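Side-chain contact in citrate synthase (PDB 6ABX), which probably condenses oxaloacetate with acetyl-CoA and water to give citrate and free CoA, feeding carbon into the tricarboxylic acid cycle: residues S184-A187 with C188-A192. Numbering follows the deposited sequence.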
loop_
_atom_site.group_PDB
_atom_site.type_symbol
_atom_site.label_atom_id
_atom_site.label_comp_id
_atom_site.label_asym_id
_atom_site.label_seq_id
_atom_site.Cartn_x
_atom_site.Cartn_y
_atom_site.Cartn_z
ATOM N N SER A 184 -0.098 -6.302 6.972
ATOM C CA SER A 184 -0.912 -5.173 6.541
ATOM C C SER A 184 -0.611 -3.911 7.362
ATOM O O SER A 184 -0.526 -2.818 6.773
ATOM C CB SER A 184 -2.395 -5.482 6.488
ATOM O OG SER A 184 -2.932 -5.812 7.775
ATOM N N THR A 185 -0.472 -4.048 8.677
ATOM C CA THR A 185 -0.098 -2.897 9.490
ATOM C C THR A 185 1.285 -2.393 9.053
ATOM O O THR A 185 1.449 -1.163 8.942
ATOM C CB THR A 185 -0.155 -3.259 10.981
ATOM O OG1 THR A 185 -1.497 -3.683 11.251
ATOM C CG2 THR A 185 0.292 -2.126 11.870
ATOM N N MET A 186 2.202 -3.293 8.737
ATOM C CA MET A 186 3.520 -2.875 8.252
ATOM C C MET A 186 3.371 -2.086 6.927
ATOM O O MET A 186 4.037 -1.088 6.705
ATOM C CB MET A 186 4.470 -4.065 8.102
ATOM C CG MET A 186 5.850 -3.729 7.564
ATOM S SD MET A 186 6.672 -2.618 8.689
ATOM C CE MET A 186 8.307 -2.603 7.953
ATOM N N ALA A 187 2.526 -2.525 6.006
ATOM C CA ALA A 187 2.347 -1.802 4.727
ATOM C C ALA A 187 1.879 -0.375 4.993
ATOM O O ALA A 187 2.380 0.575 4.411
ATOM C CB ALA A 187 1.375 -2.538 3.845
ATOM N N CYS A 188 0.933 -0.236 5.942
ATOM C CA CYS A 188 0.378 1.054 6.289
ATOM C C CYS A 188 1.523 1.932 6.798
ATOM O O CYS A 188 1.541 3.122 6.485
ATOM C CB CYS A 188 -0.667 0.990 7.372
ATOM S SG CYS A 188 -2.189 0.148 6.843
ATOM N N LEU A 189 2.379 1.355 7.646
ATOM C CA LEU A 189 3.444 2.125 8.316
ATOM C C LEU A 189 4.540 2.513 7.316
ATOM O O LEU A 189 5.018 3.619 7.403
ATOM C CB LEU A 189 4.032 1.333 9.471
ATOM C CG LEU A 189 3.157 1.250 10.709
ATOM C CD1 LEU A 189 3.677 0.168 11.646
ATOM C CD2 LEU A 189 3.160 2.590 11.442
ATOM N N VAL A 190 4.873 1.633 6.360
ATOM C CA VAL A 190 5.893 2.002 5.356
ATOM C C VAL A 190 5.414 3.239 4.602
ATOM O O VAL A 190 6.155 4.217 4.435
ATOM C CB VAL A 190 6.221 0.861 4.409
ATOM C CG1 VAL A 190 7.152 1.329 3.311
ATOM C CG2 VAL A 190 6.873 -0.274 5.186
ATOM N N VAL A 191 4.156 3.210 4.170
ATOM C CA VAL A 191 3.584 4.353 3.428
ATOM C C VAL A 191 3.562 5.595 4.311
ATOM O O VAL A 191 3.919 6.692 3.873
ATOM C CB VAL A 191 2.183 3.993 2.916
ATOM C CG1 VAL A 191 1.413 5.171 2.387
ATOM C CG2 VAL A 191 2.274 2.912 1.845
ATOM N N ALA A 192 3.110 5.459 5.570
ATOM C CA ALA A 192 2.981 6.643 6.452
ATOM C C ALA A 192 4.346 7.284 6.717
ATOM O O ALA A 192 4.432 8.490 6.922
ATOM C CB ALA A 192 2.402 6.223 7.766
#
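M186 and V190, one helical turn apart, meet through the methyl end of the methionine: CE lies 3.9 Å from V190 CG2. Two torsions explain the approach. CG of M186 stands anti to the backbone N (chi1 178°), and a bend at chi2 (62°) carries the methyl end round to V190, the two side chains lying at a slant to each other. The same V190 CG2 also sits 3.3 Å from M186 O, the carbonyl that accepts V190 N at 2.9 Å. T185 and L189 behave differently: their side chains run side by side and point the same way, with CG2 of T185 4.1 Å from CD1 of L189. Their backbones are tied by L189 N donating to T185 O at 3.0 Å. With C188 N to S184 O and V191 N to A187 O, the last nearly straight (171° at the hydrogen), four successive i to i+4 bonds establish regular alpha-helix. V191 CG2 packs 3.5 Å from A187 O.

Outward from this shell, W336 of helix 324-343 touches T185 and C188, while helix 198-209 receives V191 and A192. Strand 11-15 lies against M186 and L189. Across the dimer, A187 and V190 touch V190 and A187 of the second subunit, respectively. The hydroxyls are held by residues around the oxaloacetate site: S184 OG hydrogen-bonds H214 NE2, N182 OD1 and W336 NE1, and T185 OG1 also bonds OD1 of N182, a residue that binds oxaloacetate. With the side chain of S184 about 5 Å from a bound citrate, the two hydroxyls probably act as a second shell that helps to orient N182. The whole is a buried turn of helix 183-192 in the largely helical citrate synthase fold, packed partly on the second subunit, with its N-terminal hydroxyls beside the oxaloacetate/citrate site.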